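Long-range contacts in putative TetR-family transcriptional regulator (Bordetella parapertussis 12822, PDB 3CCY), which probably binds operator DNA as a transcriptional regulator, most likely a repressor, through an N-terminal helix-turn-helix domain: residues A[25-30]-A[38-43]; A[64-69]-A[109-114]. All coordinates share one frame; numbering follows the deposited sequence.

The two contacts follow each other along the chain, contact 1 closing before contact 2 opens, and their centres lie 15 Å apart. Contact 1 joins helix 15-29 to helix 37-43 within the N-terminal TetR-family region, about 20 Å from the centre of the chain. Contact 2 joins helix 58-81 to helix 87-115 near the chain's middle, about 7 Å from that centre. They share no helix, yet they touch: Phe27 CB lies 3.7 Å from Val111 CG2, and Phe27 CE2 3.9 Å from Met65 CE. Helix 15-29 therefore packs on both helices of contact 2, and apolar side chains join the DNA-binding part to helix 87-115 of the C-terminal part.

Contact 1 of 2, residues A[25-30]-A[38-43]; sequences AMFARQ and GDIARA
Met26 and Ile40 bring the backbones nearest to each other, CA to CA 8.1 Å, where the C-terminal part of helix 15-29 meets helix 37-43. The two short axes run at 131° and approach no closer than 11.5 Å, so side chains span the gap and no hydrogen bond crosses it. Most of the reach comes from Met26, a selenomethionine. Its chain is extended through chi2 (180°) and then bends at chi3 (-73°), which turns the terminal methyl along the surface of the opposing helix. There CE sits 3.7 Å from Ile40 CA and presses on Ala43 CB at 3.4 Å, tighter than a usual carbon contact. The selenium passes 4.0 Å from Asp39 CB, and this selenoether end therefore touches Asp39, Ile40 and Ala43, residues about one turn apart. Helix 37-43 lies in the predicted helix-turn-helix motif, and helix 15-29 is the preceding helix that packs against it, as in other TetR-family DNA-binding domains. Beside the selenomethionine, Ile40 turns CD1 obliquely to the Phe27 ring, 4.3 Å from CZ, while its CG1 also meets Met26 CE. Ile40 also packs on Leu51, and Phe27 on Tyr32, extending this small core within the domain. Asp39 meets the selenium with its backbone O as well as its CB methylene, while its carboxylate turns to partners on its own side. OD2 accepts a hydrogen bond from Ser36 N near the start of the helix, and OD1 forms a salt bridge to Arg42 NH2 at 3.1 Å, in the plane of the guanidinium.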
loop_
_atom_site.group_PDB
_atom_site.type_symbol
_atom_site.label_atom_id
_atom_site.label_comp_id
_atom_site.label_asym_id
_atom_site.label_seq_id
_atom_site.Cartn_x
_atom_site.Cartn_y
_atom_site.Cartn_z
ATOM N N ALA A 25 14.865 -9.914 5.355
ATOM C CA ALA A 25 15.240 -8.591 5.854
ATOM C C ALA A 25 15.791 -7.665 4.753
ATOM O O ALA A 25 15.399 -6.504 4.657
ATOM C CB ALA A 25 16.212 -8.705 7.022
HETATM N N MSE A 26 16.667 -8.180 3.899
HETATM C CA MSE A 26 17.217 -7.351 2.826
HETATM C C MSE A 26 16.217 -6.997 1.726
HETATM O O MSE A 26 16.154 -5.839 1.300
HETATM C CB MSE A 26 18.469 -7.986 2.249
HETATM C CG MSE A 26 19.692 -7.685 3.096
HETATM SE SE MSE A 26 21.310 -8.473 2.422
HETATM C CE MSE A 26 20.940 -10.326 2.908
ATOM N N PHE A 27 15.433 -7.983 1.283
ATOM C CA PHE A 27 14.391 -7.758 0.277
ATOM C C PHE A 27 13.392 -6.688 0.728
ATOM O O PHE A 27 12.783 -6.003 -0.107
ATOM C CB PHE A 27 13.612 -9.048 -0.022
ATOM C CG PHE A 27 14.416 -10.145 -0.696
ATOM C CD1 PHE A 27 15.648 -9.894 -1.288
ATOM C CD2 PHE A 27 13.890 -11.430 -0.774
ATOM C CE1 PHE A 27 16.362 -10.916 -1.913
ATOM C CE2 PHE A 27 14.589 -12.456 -1.396
ATOM C CZ PHE A 27 15.832 -12.196 -1.968
ATOM N N ALA A 28 13.199 -6.586 2.047
ATOM C CA ALA A 28 12.245 -5.641 2.648
ATOM C C ALA A 28 12.811 -4.230 2.897
ATOM O O ALA A 28 12.037 -3.273 2.918
ATOM C CB ALA A 28 11.624 -6.220 3.935
ATOM N N ARG A 29 14.131 -4.091 3.088
ATOM C CA ARG A 29 14.755 -2.751 3.119
ATOM C C ARG A 29 14.996 -2.239 1.691
ATOM O O ARG A 29 14.224 -1.413 1.200
ATOM C CB ARG A 29 16.078 -2.699 3.908
ATOM C CG ARG A 29 16.159 -3.492 5.202
ATOM C CD ARG A 29 15.195 -2.996 6.277
ATOM N NE ARG A 29 15.170 -3.914 7.420
ATOM C CZ ARG A 29 14.408 -5.005 7.495
ATOM N NH1 ARG A 29 13.587 -5.322 6.499
ATOM N NH2 ARG A 29 14.459 -5.782 8.575
ATOM N N GLN A 30 16.050 -2.741 1.032
ATOM C CA GLN A 30 16.447 -2.273 -0.312
ATOM C C GLN A 30 15.676 -2.885 -1.480
ATOM O O GLN A 30 15.665 -2.314 -2.578
ATOM C CB GLN A 30 17.954 -2.430 -0.561
ATOM C CG GLN A 30 18.515 -3.826 -0.361
ATOM C CD GLN A 30 19.268 -3.964 0.955
ATOM O OE1 GLN A 30 18.771 -3.576 2.021
ATOM N NE2 GLN A 30 20.477 -4.515 0.887
ATOM N N GLY A 38 25.218 -12.696 -3.544
ATOM C CA GLY A 38 26.446 -12.389 -2.814
ATOM C C GLY A 38 26.161 -11.676 -1.503
ATOM O O GLY A 38 26.739 -12.022 -0.468
ATOM N N ASP A 39 25.276 -10.681 -1.558
ATOM C CA ASP A 39 24.793 -9.959 -0.368
ATOM C C ASP A 39 24.258 -10.913 0.711
ATOM O O ASP A 39 24.578 -10.766 1.894
ATOM C CB ASP A 39 23.685 -8.970 -0.757
ATOM C CG ASP A 39 24.194 -7.795 -1.576
ATOM O OD1 ASP A 39 25.378 -7.427 -1.438
ATOM O OD2 ASP A 39 23.395 -7.221 -2.351
ATOM N N ILE A 40 23.442 -11.886 0.288
ATOM C CA ILE A 40 22.904 -12.919 1.182
ATOM C C ILE A 40 24.019 -13.820 1.742
ATOM O O ILE A 40 23.979 -14.068 3.004
ATOM C CB ILE A 40 21.806 -13.749 0.466
ATOM C CG1 ILE A 40 20.632 -12.830 0.007
ATOM C CG2 ILE A 40 21.271 -14.909 1.400
ATOM C CD1 ILE A 40 19.887 -13.444 -1.241
ATOM N N ALA A 41 24.927 -14.270 0.845
ATOM C CA ALA A 41 25.990 -15.161 1.259
ATOM C C ALA A 41 26.730 -14.606 2.471
ATOM O O ALA A 41 26.921 -15.322 3.480
ATOM C CB ALA A 41 26.937 -15.440 0.065
ATOM N N ARG A 42 27.075 -13.293 2.381
ATOM C CA ARG A 42 27.846 -12.618 3.420
ATOM C C ARG A 42 27.001 -12.049 4.573
ATOM O O ARG A 42 27.556 -11.635 5.593
ATOM C CB ARG A 42 28.734 -11.537 2.804
ATOM C CG ARG A 42 29.893 -12.080 1.937
ATOM C CD ARG A 42 30.442 -11.004 1.001
ATOM N NE ARG A 42 29.370 -10.298 0.285
ATOM C CZ ARG A 42 28.825 -9.139 0.669
ATOM N NH1 ARG A 42 29.252 -8.520 1.766
ATOM N NH2 ARG A 42 27.852 -8.592 -0.051
ATOM N N ALA A 43 25.673 -12.035 4.427
ATOM C CA ALA A 43 24.806 -11.667 5.548
ATOM C C ALA A 43 24.683 -12.829 6.535
ATOM O O ALA A 43 24.511 -12.615 7.739
ATOM C CB ALA A 43 23.432 -11.220 5.069
#

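Contact 2 of 2, residues A[64-69]-A[109-114]; sequences DMLTTH and HVVMLT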
loop_
_atom_site.group_PDB
_atom_site.type_symbol
_atom_site.label_atom_id
_atom_site.label_comp_id
_atom_site.label_asym_id
_atom_site.label_seq_id
_atom_site.Cartn_x
_atom_site.Cartn_y
_atom_site.Cartn_z
ATOM N N ASP A 64 10.075 -19.589 -2.011
ATOM C CA ASP A 64 9.905 -20.325 -0.756
ATOM C C ASP A 64 9.382 -19.463 0.404
ATOM O O ASP A 64 8.391 -19.834 1.051
ATOM C CB ASP A 64 11.203 -21.067 -0.393
ATOM C CG ASP A 64 11.106 -21.831 0.919
ATOM O OD1 ASP A 64 11.056 -23.077 0.871
ATOM O OD2 ASP A 64 11.097 -21.194 2.000
HETATM N N MSE A 65 9.985 -18.304 0.659
HETATM C CA MSE A 65 9.501 -17.475 1.783
HETATM C C MSE A 65 8.090 -16.923 1.569
HETATM O O MSE A 65 7.345 -16.715 2.530
HETATM C CB MSE A 65 10.463 -16.325 2.113
HETATM C CG MSE A 65 10.264 -15.100 1.267
HETATM SE SE MSE A 65 11.434 -13.617 1.672
HETATM C CE MSE A 65 13.153 -14.471 1.586
ATOM N N LEU A 66 7.739 -16.660 0.318
ATOM C CA LEU A 66 6.409 -16.198 0.000
ATOM C C LEU A 66 5.398 -17.327 0.157
ATOM O O LEU A 66 4.305 -17.128 0.659
ATOM C CB LEU A 66 6.380 -15.628 -1.414
ATOM C CG LEU A 66 7.149 -14.308 -1.588
ATOM C CD1 LEU A 66 6.746 -13.609 -2.879
ATOM C CD2 LEU A 66 6.920 -13.376 -0.392
ATOM N N THR A 67 5.792 -18.518 -0.263
ATOM C CA THR A 67 4.900 -19.673 -0.218
ATOM C C THR A 67 4.585 -20.073 1.225
ATOM O O THR A 67 3.419 -20.273 1.589
ATOM C CB THR A 67 5.490 -20.861 -1.006
ATOM O OG1 THR A 67 5.608 -20.494 -2.386
ATOM C CG2 THR A 67 4.609 -22.083 -0.908
ATOM N N THR A 68 5.616 -20.178 2.051
ATOM C CA THR A 68 5.395 -20.606 3.412
ATOM C C THR A 68 4.614 -19.528 4.160
ATOM O O THR A 68 3.777 -19.838 4.993
ATOM C CB THR A 68 6.697 -21.005 4.152
ATOM O OG1 THR A 68 7.422 -19.832 4.540
ATOM C CG2 THR A 68 7.571 -21.915 3.276
ATOM N N HIS A 69 4.850 -18.264 3.827
ATOM C CA HIS A 69 4.161 -17.192 4.497
ATOM C C HIS A 69 2.653 -17.112 4.185
ATOM O O HIS A 69 1.837 -16.906 5.105
ATOM C CB HIS A 69 4.809 -15.855 4.157
ATOM C CG HIS A 69 4.188 -14.708 4.872
ATOM N ND1 HIS A 69 4.459 -14.431 6.192
ATOM C CD2 HIS A 69 3.302 -13.771 4.461
ATOM C CE1 HIS A 69 3.770 -13.368 6.562
ATOM N NE2 HIS A 69 3.052 -12.959 5.534
ATOM N N HIS A 109 6.114 -10.365 5.675
ATOM C CA HIS A 109 4.853 -9.660 5.350
ATOM C C HIS A 109 5.083 -8.580 4.280
ATOM O O HIS A 109 4.466 -8.584 3.210
ATOM C CB HIS A 109 4.311 -9.037 6.641
ATOM C CG HIS A 109 2.846 -8.724 6.628
ATOM N ND1 HIS A 109 2.349 -7.492 6.244
ATOM C CD2 HIS A 109 1.773 -9.467 7.006
ATOM C CE1 HIS A 109 1.030 -7.498 6.376
ATOM N NE2 HIS A 109 0.655 -8.681 6.845
ATOM N N VAL A 110 5.995 -7.654 4.558
ATOM C CA VAL A 110 6.365 -6.628 3.581
ATOM C C VAL A 110 6.717 -7.272 2.227
ATOM O O VAL A 110 6.214 -6.834 1.181
ATOM C CB VAL A 110 7.534 -5.723 4.084
ATOM C CG1 VAL A 110 7.996 -4.749 2.988
ATOM C CG2 VAL A 110 7.137 -4.970 5.339
ATOM N N VAL A 111 7.542 -8.328 2.252
ATOM C CA VAL A 111 7.961 -9.021 1.014
ATOM C C VAL A 111 6.745 -9.598 0.226
ATOM O O VAL A 111 6.724 -9.518 -1.013
ATOM C CB VAL A 111 9.109 -10.070 1.268
ATOM C CG1 VAL A 111 9.410 -10.877 0.023
ATOM C CG2 VAL A 111 10.401 -9.381 1.702
HETATM N N MSE A 112 5.755 -10.158 0.938
HETATM C CA MSE A 112 4.519 -10.597 0.295
HETATM C C MSE A 112 3.856 -9.406 -0.408
HETATM O O MSE A 112 3.672 -9.430 -1.634
HETATM C CB MSE A 112 3.559 -11.246 1.304
HETATM C CG MSE A 112 2.359 -12.003 0.683
HETATM SE SE MSE A 112 2.824 -13.526 -0.490
HETATM C CE MSE A 112 2.895 -12.589 -2.207
ATOM N N LEU A 113 3.558 -8.354 0.362
ATOM C CA LEU A 113 2.900 -7.127 -0.120
ATOM C C LEU A 113 3.673 -6.348 -1.174
ATOM O O LEU A 113 3.136 -5.404 -1.737
ATOM C CB LEU A 113 2.566 -6.197 1.063
ATOM C CG LEU A 113 1.668 -6.809 2.153
ATOM C CD1 LEU A 113 1.399 -5.860 3.310
ATOM C CD2 LEU A 113 0.329 -7.345 1.570
ATOM N N THR A 114 4.909 -6.742 -1.469
ATOM C CA THR A 114 5.825 -5.867 -2.222
ATOM C C THR A 114 6.618 -6.521 -3.360
ATOM O O THR A 114 7.003 -5.838 -4.312
ATOM C CB THR A 114 6.805 -5.140 -1.231
ATOM O OG1 THR A 114 6.202 -3.926 -0.758
ATOM C CG2 THR A 114 8.173 -4.827 -1.864
#
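In the all-helical TetR fold, helix 58-81 links the DNA-binding region to the C-terminal domain, and here its residues 64-69 cross residues 109-114 of helix 87-115. The short axes make an angle of 102° and come within 9.7 Å, a nearly perpendicular packing. Leu66 and Met112 mark the nearest backbones, with CA atoms 5.9 Å apart. All six touching residues are buried, and no hydrogen bond bridges the segments. At one end of the interface chi1 of Val111 (173°) swings CG1 away from the residue's own N and out to two partners: the Leu66 branch CD2 at 3.6 Å and the selenium of Met65 at 3.8 Å. Both side chains cross the valine at about a right angle. Leu66 divides its two methyls, for while CD2 lies against Val111 and the Met112 backbone N, CD1 meets the terminal methyl of Met112, CE, at 4.0 Å in the conformer described here. Met112 has a second conformer, so this methyl contact, like the approach of its selenium to Leu66 O and CD2, may not hold throughout. Outside the pair, Ile20 and Ala24 of helix 15-29 pack on Met65, and Leu127 of helix 122-145 on Leu66, tying the crossing to both parts of the protein. The other end is formed by two histidines. His69 extends its ring toward the start of segment 109-114, and one face lies against the backbone N of His109. The rings meet rim to rim, planes at 89°, with neither stacked over the other. His69 NE2, buried by the contact and without a polar partner in the model, faces His109 CA at 3.8 Å and His109 CD2 at 4.0 Å.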